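Local coordinates for stage II sporulation protein Q (Bacillus subtilis, PDB 3TUF) that joins SpoIIIAH in a channel between forespore and mother cell, and takes part in forespore engulfment during sporulation, at residues S52-F57 with D85-D90; K92-S97 with G150-N155; Y129-E134 with G162-F167. All blocks are in the same frame, centred on the assembly; numbering follows the deposited sequence.

Interaction 1: S52-F57 with D85-D90; sequences SVVKKF and DLAEKD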
loop_
_atom_site.group_PDB
_atom_site.type_symbol
_atom_site.label_atom_id
_atom_site.label_comp_id
_atom_site.label_asym_id
_atom_site.label_seq_id
_atom_site.Cartn_x
_atom_site.Cartn_y
_atom_site.Cartn_z
ATOM N N SER A 52 29.224 -11.098 33.755
ATOM C CA SER A 52 27.773 -11.235 33.807
ATOM C C SER A 52 27.112 -10.805 32.477
ATOM O O SER A 52 27.667 -10.030 31.734
ATOM C CB SER A 52 27.235 -10.396 34.953
ATOM O OG SER A 52 27.625 -9.051 34.738
ATOM N N VAL A 53 25.934 -11.341 32.185
ATOM C CA VAL A 53 25.107 -10.878 31.065
ATOM C C VAL A 53 24.612 -9.460 31.377
ATOM O O VAL A 53 23.922 -9.263 32.345
ATOM C CB VAL A 53 23.897 -11.803 30.920
ATOM C CG1 VAL A 53 22.975 -11.288 29.830
ATOM C CG2 VAL A 53 24.338 -13.248 30.609
ATOM N N VAL A 54 24.986 -8.458 30.591
ATOM C CA VAL A 54 24.428 -7.098 30.813
ATOM C C VAL A 54 23.337 -6.697 29.808
ATOM O O VAL A 54 22.738 -5.626 29.913
ATOM C CB VAL A 54 25.499 -6.033 30.797
ATOM C CG1 VAL A 54 26.312 -6.155 32.091
ATOM C CG2 VAL A 54 26.350 -6.112 29.431
ATOM N N LYS A 55 23.121 -7.542 28.808
ATOM C CA LYS A 55 21.952 -7.434 27.992
ATOM C C LYS A 55 21.580 -8.780 27.393
ATOM O O LYS A 55 22.453 -9.587 26.969
ATOM C CB LYS A 55 22.111 -6.382 26.910
ATOM C CG LYS A 55 20.801 -6.134 26.112
ATOM C CD LYS A 55 21.091 -5.468 24.709
ATOM C CE LYS A 55 21.713 -4.053 24.859
ATOM N NZ LYS A 55 21.028 -3.318 25.973
ATOM N N LYS A 56 20.258 -8.991 27.395
ATOM C CA LYS A 56 19.597 -10.244 26.986
ATOM C C LYS A 56 19.006 -10.104 25.581
ATOM O O LYS A 56 18.844 -8.969 25.079
ATOM C CB LYS A 56 18.460 -10.606 27.975
ATOM C CG LYS A 56 18.915 -11.012 29.344
ATOM C CD LYS A 56 17.651 -11.164 30.258
ATOM C CE LYS A 56 18.068 -11.367 31.723
ATOM N NZ LYS A 56 16.913 -11.358 32.688
ATOM N N PHE A 57 18.699 -11.266 24.983
ATOM C CA PHE A 57 18.127 -11.379 23.683
ATOM C C PHE A 57 16.647 -10.933 23.829
ATOM O O PHE A 57 15.981 -11.316 24.741
ATOM C CB PHE A 57 18.263 -12.842 23.294
ATOM C CG PHE A 57 17.559 -13.197 22.033
ATOM C CD1 PHE A 57 16.179 -13.343 22.006
ATOM C CD2 PHE A 57 18.273 -13.391 20.861
ATOM C CE1 PHE A 57 15.493 -13.689 20.778
ATOM C CE2 PHE A 57 17.616 -13.729 19.634
ATOM C CZ PHE A 57 16.244 -13.876 19.580
ATOM N N ASP A 85 24.887 -9.667 25.709
ATOM C CA ASP A 85 26.091 -8.904 25.954
ATOM C C ASP A 85 26.664 -9.308 27.292
ATOM O O ASP A 85 25.972 -9.279 28.311
ATOM C CB ASP A 85 25.791 -7.417 25.992
ATOM C CG ASP A 85 25.433 -6.846 24.580
ATOM O OD1 ASP A 85 25.585 -7.591 23.538
ATOM O OD2 ASP A 85 25.011 -5.650 24.531
ATOM N N LEU A 86 27.938 -9.657 27.293
ATOM C CA LEU A 86 28.643 -10.068 28.513
ATOM C C LEU A 86 29.634 -8.986 28.867
ATOM O O LEU A 86 30.340 -8.496 27.956
ATOM C CB LEU A 86 29.409 -11.364 28.239
ATOM C CG LEU A 86 28.425 -12.505 28.116
ATOM C CD1 LEU A 86 29.041 -13.719 27.373
ATOM C CD2 LEU A 86 27.848 -12.893 29.547
ATOM N N ALA A 87 29.690 -8.589 30.139
ATOM C CA ALA A 87 30.771 -7.644 30.597
ATOM C C ALA A 87 31.258 -8.084 31.982
ATOM O O ALA A 87 30.507 -8.783 32.687
ATOM C CB ALA A 87 30.334 -6.181 30.602
ATOM N N GLU A 88 32.509 -7.729 32.310
ATOM C CA GLU A 88 33.195 -8.043 33.560
ATOM C C GLU A 88 32.753 -7.013 34.615
ATOM O O GLU A 88 32.441 -5.863 34.246
ATOM C CB GLU A 88 34.728 -7.970 33.338
ATOM C CG GLU A 88 35.642 -8.251 34.598
ATOM C CD GLU A 88 35.985 -6.967 35.463
ATOM O OE1 GLU A 88 36.118 -5.850 34.896
ATOM O OE2 GLU A 88 36.124 -7.068 36.719
ATOM N N LYS A 89 32.720 -7.408 35.911
ATOM C CA LYS A 89 32.241 -6.482 36.954
ATOM C C LYS A 89 32.726 -5.028 36.716
ATOM O O LYS A 89 31.921 -4.116 36.632
ATOM C CB LYS A 89 32.575 -6.959 38.369
ATOM C CG LYS A 89 31.733 -6.247 39.527
ATOM C CD LYS A 89 32.370 -4.954 40.165
ATOM C CE LYS A 89 32.942 -5.182 41.581
ATOM N NZ LYS A 89 34.054 -6.190 41.637
ATOM N N ASP A 90 34.023 -4.803 36.552
ATOM C CA ASP A 90 34.492 -3.433 36.450
ATOM C C ASP A 90 34.714 -2.972 35.021
ATOM O O ASP A 90 35.359 -1.954 34.799
ATOM C CB ASP A 90 35.732 -3.259 37.316
ATOM C CG ASP A 90 35.389 -3.316 38.792
ATOM O OD1 ASP A 90 34.790 -2.340 39.299
ATOM O OD2 ASP A 90 35.677 -4.352 39.440
#
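Ser52 and Ala87 open the backbone pairing of two antiparallel strands: Ser52 N donates to Ala87 O at 2.9 Å, and Ala87 N returns a bond to Ser52 O at 3.0 Å. Further along, Val54 N meets Asp85 O at 2.6 Å, and Lys55 N sends a longer, weak bond to the same oxygen. Asp85 N then binds Lys55 O at 2.7 Å. Val53 adds a CA-H...O contact to Asp85 O, which therefore draws on three successive residues of the opposite strand.

Two residues, Val54 and Lys55, thus stand opposite the single Asp85, which makes this a classic beta bulge. Val54 has a psi of only -6°, far from an extended strand, and the directions of strands 52-55 and 85-88 differ by 126° rather than being strictly antiparallel. Asp85 probably falls where active M23 peptidases carry the aspartate of their first zinc motif, and Ser81, whose OG binds Lys56 O, probably occupies the place of that motif's histidine.

Val53 and Leu86 share one face of the sheet, where Val53 CG2 meets Leu86 CD2 at 3.7 Å, the two side chains slanting across each other. Val54, at the bulge, turns CG2 in between its own N and carbonyl carbon (CG1 at chi1 -73°), and from there that methyl reaches round to Asp85 CB at 3.7 Å and, more loosely, to Ala87 CB, both on the other face.

Among the polar side chains, Lys55 and Asp85 lie alongside and point the same way, with Lys55 CE 3.7 Å from Asp85 OD2. The lysine chain bends in its last two torsions, carrying NZ off to Asp160 and to Leu71 O instead of pairing directly with Asp85. The carboxylate is held by other partners, His166 ND1 at OD1 and Ser161 OG at OD2.

Interaction 2: K92-S97 with G150-N155; sequences KDFDVS and GKSGKN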
loop_
_atom_site.group_PDB
_atom_site.type_symbol
_atom_site.label_atom_id
_atom_site.label_comp_id
_atom_site.label_asym_id
_atom_site.label_seq_id
_atom_site.Cartn_x
_atom_site.Cartn_y
_atom_site.Cartn_z
ATOM N N LYS A 92 36.527 -4.319 32.683
ATOM C CA LYS A 92 37.888 -4.543 32.186
ATOM C C LYS A 92 37.820 -5.506 30.996
ATOM O O LYS A 92 36.865 -6.308 30.849
ATOM C CB LYS A 92 38.785 -5.167 33.262
ATOM C CG LYS A 92 39.020 -4.349 34.534
ATOM C CD LYS A 92 39.604 -5.231 35.660
ATOM C CE LYS A 92 39.507 -4.555 37.053
ATOM N NZ LYS A 92 40.314 -5.302 38.057
ATOM N N ASP A 93 38.850 -5.436 30.163
ATOM C CA ASP A 93 38.997 -6.281 28.994
ATOM C C ASP A 93 38.961 -7.728 29.395
ATOM O O ASP A 93 39.420 -8.066 30.496
ATOM C CB ASP A 93 40.365 -6.036 28.343
ATOM C CG ASP A 93 40.391 -4.802 27.467
ATOM O OD1 ASP A 93 39.339 -4.167 27.236
ATOM O OD2 ASP A 93 41.480 -4.446 26.988
ATOM N N PHE A 94 38.480 -8.605 28.521
ATOM C CA PHE A 94 38.593 -9.998 28.846
ATOM C C PHE A 94 38.581 -10.789 27.569
ATOM O O PHE A 94 38.217 -10.265 26.483
ATOM C CB PHE A 94 37.424 -10.387 29.758
ATOM C CG PHE A 94 36.019 -10.137 29.129
ATOM C CD1 PHE A 94 35.412 -11.152 28.337
ATOM C CD2 PHE A 94 35.320 -8.907 29.331
ATOM C CE1 PHE A 94 34.154 -10.940 27.704
ATOM C CE2 PHE A 94 34.080 -8.687 28.753
ATOM C CZ PHE A 94 33.489 -9.711 27.926
ATOM N N ASP A 95 38.958 -12.048 27.642
ATOM C CA ASP A 95 39.234 -12.762 26.411
ATOM C C ASP A 95 37.987 -13.461 26.057
ATOM O O ASP A 95 37.343 -14.048 26.920
ATOM C CB ASP A 95 40.387 -13.743 26.594
ATOM C CG ASP A 95 41.728 -13.027 27.053
ATOM O OD1 ASP A 95 42.341 -12.281 26.224
ATOM O OD2 ASP A 95 42.160 -13.214 28.218
ATOM N N VAL A 96 37.613 -13.353 24.791
ATOM C CA VAL A 96 36.484 -14.083 24.248
ATOM C C VAL A 96 36.941 -15.364 23.546
ATOM O O VAL A 96 37.997 -15.362 22.887
ATOM C CB VAL A 96 35.887 -13.193 23.204
ATOM C CG1 VAL A 96 34.906 -13.979 22.187
ATOM C CG2 VAL A 96 35.294 -11.959 23.868
ATOM N N SER A 97 36.154 -16.433 23.625
ATOM C CA SER A 97 36.553 -17.686 22.987
ATOM C C SER A 97 35.415 -18.406 22.341
ATOM O O SER A 97 34.253 -18.190 22.652
ATOM C CB SER A 97 37.184 -18.624 24.009
ATOM O OG SER A 97 36.372 -18.694 25.144
ATOM N N GLY A 150 39.334 -13.511 20.510
ATOM C CA GLY A 150 39.469 -12.048 20.496
ATOM C C GLY A 150 39.430 -11.453 21.868
ATOM O O GLY A 150 39.554 -12.205 22.841
ATOM N N LYS A 151 39.285 -10.122 21.963
ATOM C CA LYS A 151 39.172 -9.439 23.278
ATOM C C LYS A 151 37.913 -8.575 23.317
ATOM O O LYS A 151 37.554 -7.972 22.310
ATOM C CB LYS A 151 40.388 -8.547 23.610
ATOM C CG LYS A 151 40.680 -8.509 25.130
ATOM C CD LYS A 151 41.989 -7.818 25.543
ATOM C CE LYS A 151 43.328 -8.623 25.371
ATOM N NZ LYS A 151 43.209 -10.013 25.884
ATOM N N SER A 152 37.261 -8.508 24.480
ATOM C CA SER A 152 36.158 -7.606 24.615
ATOM C C SER A 152 36.578 -6.170 24.237
ATOM O O SER A 152 37.759 -5.797 24.301
ATOM C CB SER A 152 35.680 -7.603 26.048
ATOM O OG SER A 152 36.425 -6.668 26.825
ATOM N N GLY A 153 35.588 -5.369 23.840
ATOM C CA GLY A 153 35.797 -3.934 23.671
ATOM C C GLY A 153 34.520 -3.154 23.684
ATOM O O GLY A 153 33.426 -3.740 23.676
ATOM N N LYS A 154 34.658 -1.835 23.700
ATOM C CA LYS A 154 33.511 -0.954 23.523
ATOM C C LYS A 154 33.271 -0.707 22.029
ATOM O O LYS A 154 34.192 -0.946 21.190
ATOM C CB LYS A 154 33.704 0.422 24.167
ATOM C CG LYS A 154 34.560 0.504 25.419
ATOM C CD LYS A 154 34.292 1.891 25.941
ATOM C CE LYS A 154 35.287 2.408 26.983
ATOM N NZ LYS A 154 34.596 2.433 28.345
ATOM N N ASN A 155 32.097 -0.106 21.755
ATOM C CA ASN A 155 31.415 -0.103 20.494
ATOM C C ASN A 155 30.719 1.162 20.255
ATOM O O ASN A 155 30.258 1.810 21.207
ATOM C CB ASN A 155 30.210 -1.020 20.631
ATOM C CG ASN A 155 30.152 -1.931 19.541
ATOM O OD1 ASN A 155 30.999 -1.816 18.598
ATOM N ND2 ASN A 155 29.246 -2.869 19.600
#
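Asp95 and Lys151 sit opposite each other as an antiparallel non-hydrogen-bonded pair, flanked by backbone bonds: Val96 and Gly150 bond both ways, and Ser152 N gives a nearly straight bond (171°) to Phe94 O at 2.8 Å. The Val96 N to Gly150 O bond, 3.0 Å long, comes in well above the plane of the carbonyl.

Beyond the strand pair, Ser152 takes over. Its CB rides over one face of the Phe94 ring, 3.5 Å from the centroid and shifted toward the CE2 side. Phe94 can offer that face because chi1 of 59° sets CG between its own N and carbonyl carbon, folding the ring back over Ser152. The serine hydroxyl takes the Phe94 N-H at 3.3 Å, a bent bond, and is probably also bonded to Asn163 OD1, although that approach is too short to trust in detail. Replacing Phe94 by an alanine would probably leave Ser152 CB without its aromatic cover and open a gap beside Val45 and Val165.

On the face of the strand pair away from Val96, Asp95 and Lys151 run side by side. A bend near the end of Lys151 brings NZ to Asp95 OD1 in a short salt bridge of 2.5 Å. Asp93 crosses the same lysine at about a right angle, its CB 3.7 Å from Lys151 CD; this carboxylate is bonded through OD1 to Asn163 ND2 rather than to the ammonium group.

The strand 148-151 is the middle one of a small three-stranded antiparallel sheet in the M23-type domain, with 95-97 along one edge and 134-135 along the other. Val96 turns inward from it, packing on Tyr129 and Leu132 of strand 125-132 and on Val165 of strand 165-171, which joins this sheet to the large one.

Interaction 3: Y129-E134 with G162-F167; sequences YQSLSE and GNHVHF
His164 takes a chi1 of 71°, with CG between its backbone N and carbonyl carbon, and this swings the imidazole beneath Ser131; His166, its CG anti to the backbone N (chi1 -178°), instead lays its ring along the extended Gln130 chain. Ser131 CB stands over one face of the His164 ring, 3.6 Å from the centroid and displaced toward the rim. The rotation of that ring is fixed from its edge, where His164 ND1 donates to Gly162 O at 2.8 Å. Ser131 OG is bonded to Gly153 O.

Gln130 and His166 point the same way, with Gln130 CG 3.7 Å from His166 CB; His166 NE2 is hydrogen-bonded to Glu168. A water accepts from Gln130 NE2 at 3.1 Å and makes a weak contact with His164 NE2. Between the backbones, His166 N bonds to Gln130 O at 2.9 Å, while the return bond from Gln130 N is weak.

Tyr129 and Phe167 share the other face, their rings inclined at 45°, with Tyr129 CE2 3.6 Å from Phe167 CE1. Separately, Val165 CG2 touches Leu132 CD2 at 3.9 Å. Past Gln130 the strand turns a corner, Ser131 and Leu132 together facing Tyr115 in a G1 beta bulge.

His164-Val165-His166 is the HxH motif of the M23 peptidase family. In active members its second histidine is a zinc ligand and its first is another histidine of the active site, so His166 probably stands at the ligand position and His164 at the other.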
loop_
_atom_site.group_PDB
_atom_site.type_symbol
_atom_site.label_atom_id
_atom_site.label_comp_id
_atom_site.label_asym_id
_atom_site.label_seq_id
_atom_site.Cartn_x
_atom_site.Cartn_y
_atom_site.Cartn_z
ATOM N N TYR A 129 30.464 -13.038 17.268
ATOM C CA TYR A 129 31.113 -12.350 18.357
ATOM C C TYR A 129 31.466 -11.036 17.784
ATOM O O TYR A 129 32.052 -10.975 16.672
ATOM C CB TYR A 129 32.382 -13.093 18.707
ATOM C CG TYR A 129 32.172 -14.591 18.817
ATOM C CD1 TYR A 129 32.076 -15.386 17.659
ATOM C CD2 TYR A 129 32.055 -15.210 20.068
ATOM C CE1 TYR A 129 31.882 -16.776 17.714
ATOM C CE2 TYR A 129 31.842 -16.629 20.160
ATOM C CZ TYR A 129 31.759 -17.384 18.953
ATOM O OH TYR A 129 31.555 -18.737 19.028
ATOM N N GLN A 130 31.160 -9.981 18.523
ATOM C CA GLN A 130 31.151 -8.668 17.929
ATOM C C GLN A 130 31.349 -7.702 19.059
ATOM O O GLN A 130 31.174 -8.086 20.182
ATOM C CB GLN A 130 29.803 -8.509 17.203
ATOM C CG GLN A 130 29.005 -7.307 17.612
ATOM C CD GLN A 130 27.748 -7.109 16.809
ATOM O OE1 GLN A 130 27.519 -7.789 15.758
ATOM N NE2 GLN A 130 26.897 -6.163 17.301
ATOM N N SER A 131 31.735 -6.453 18.790
ATOM C CA SER A 131 32.298 -5.510 19.824
ATOM C C SER A 131 33.751 -5.766 20.343
ATOM O O SER A 131 34.243 -5.065 21.277
ATOM C CB SER A 131 31.362 -5.260 20.996
ATOM O OG SER A 131 31.591 -3.920 21.462
ATOM N N LEU A 132 34.424 -6.752 19.715
ATOM C CA LEU A 132 35.827 -7.072 19.965
ATOM C C LEU A 132 36.760 -5.851 19.672
ATOM O O LEU A 132 36.529 -5.075 18.686
ATOM C CB LEU A 132 36.231 -8.261 19.090
ATOM C CG LEU A 132 35.314 -9.484 19.212
ATOM C CD1 LEU A 132 35.951 -10.765 18.659
ATOM C CD2 LEU A 132 34.970 -9.711 20.640
ATOM N N SER A 133 37.777 -5.718 20.558
ATOM C CA SER A 133 38.897 -4.777 20.523
ATOM C C SER A 133 39.965 -5.349 19.647
ATOM O O SER A 133 40.715 -4.594 18.994
ATOM C CB SER A 133 39.590 -4.752 21.877
ATOM O OG SER A 133 38.813 -4.092 22.848
ATOM N N GLU A 134 40.100 -6.685 19.713
ATOM C CA GLU A 134 41.189 -7.407 19.037
ATOM C C GLU A 134 40.669 -8.695 18.541
ATOM O O GLU A 134 39.661 -9.197 19.043
ATOM C CB GLU A 134 42.339 -7.790 19.994
ATOM C CG GLU A 134 42.705 -6.740 21.088
ATOM C CD GLU A 134 43.865 -7.217 21.955
ATOM O OE1 GLU A 134 44.494 -8.254 21.529
ATOM O OE2 GLU A 134 44.122 -6.559 23.031
ATOM N N GLY A 162 28.851 -0.861 27.714
ATOM C CA GLY A 162 30.277 -0.568 27.877
ATOM C C GLY A 162 31.235 -1.531 27.185
ATOM O O GLY A 162 31.097 -1.916 26.007
ATOM N N ASN A 163 32.232 -1.933 27.955
ATOM C CA ASN A 163 33.263 -2.806 27.436
ATOM C C ASN A 163 32.705 -4.220 27.499
ATOM O O ASN A 163 32.439 -4.714 28.586
ATOM C CB ASN A 163 34.546 -2.598 28.236
ATOM C CG ASN A 163 35.655 -3.572 27.862
ATOM O OD1 ASN A 163 35.469 -4.561 27.157
ATOM N ND2 ASN A 163 36.827 -3.286 28.359
ATOM N N HIS A 164 32.473 -4.848 26.346
ATOM C CA HIS A 164 31.747 -6.141 26.346
ATOM C C HIS A 164 31.992 -7.049 25.164
ATOM O O HIS A 164 32.703 -6.678 24.243
ATOM C CB HIS A 164 30.262 -5.858 26.335
ATOM C CG HIS A 164 29.753 -5.314 25.015
ATOM N ND1 HIS A 164 29.969 -4.000 24.607
ATOM C CD2 HIS A 164 29.023 -5.901 24.032
ATOM C CE1 HIS A 164 29.401 -3.807 23.433
ATOM N NE2 HIS A 164 28.819 -4.944 23.064
ATOM N N VAL A 165 31.369 -8.219 25.131
ATOM C CA VAL A 165 31.228 -8.892 23.827
ATOM C C VAL A 165 29.733 -9.105 23.537
ATOM O O VAL A 165 28.985 -9.476 24.444
ATOM C CB VAL A 165 31.999 -10.245 23.781
ATOM C CG1 VAL A 165 31.542 -11.205 24.934
ATOM C CG2 VAL A 165 31.800 -10.945 22.485
ATOM N N HIS A 166 29.284 -8.828 22.310
ATOM C CA HIS A 166 27.973 -9.246 21.890
ATOM C C HIS A 166 28.058 -10.648 21.279
ATOM O O HIS A 166 28.873 -10.894 20.400
ATOM C CB HIS A 166 27.446 -8.294 20.841
ATOM C CG HIS A 166 26.046 -8.611 20.366
ATOM N ND1 HIS A 166 24.932 -8.396 21.143
ATOM C CD2 HIS A 166 25.590 -9.114 19.194
ATOM C CE1 HIS A 166 23.842 -8.741 20.470
ATOM N NE2 HIS A 166 24.215 -9.197 19.289
ATOM N N PHE A 167 27.212 -11.568 21.731
ATOM C CA PHE A 167 27.302 -12.923 21.269
ATOM C C PHE A 167 25.952 -13.446 20.730
ATOM O O PHE A 167 24.872 -13.252 21.337
ATOM C CB PHE A 167 27.728 -13.757 22.431
ATOM C CG PHE A 167 27.636 -15.218 22.181
ATOM C CD1 PHE A 167 28.466 -15.809 21.259
ATOM C CD2 PHE A 167 26.717 -15.982 22.857
ATOM C CE1 PHE A 167 28.416 -17.164 20.983
ATOM C CE2 PHE A 167 26.638 -17.377 22.602
ATOM C CZ PHE A 167 27.493 -17.975 21.652
HETATM O O HOH W 1 27.155 -4.887 20.110
#

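Interaction 3 is wholly buried and lies closest to the middle of the chain, whereas interactions 1 and 2 are partly buried and mix covered residues with exposed ones. Interactions 1 and 3 belong to one sheet: strands 84-88 and 165-171 are neighbours, joined by the backbone bond between Val165 N and Leu86 O. Interaction 2 belongs to the small three-stranded sheet, yet its centre is only about 5 Å from that of interaction 3, and Ser152 connects them through its carbonyl to Ser133. Backbone bonding dominates interaction 1, interaction 2 adds a salt bridge toward the surface, and interaction 3 relies on rings and histidines.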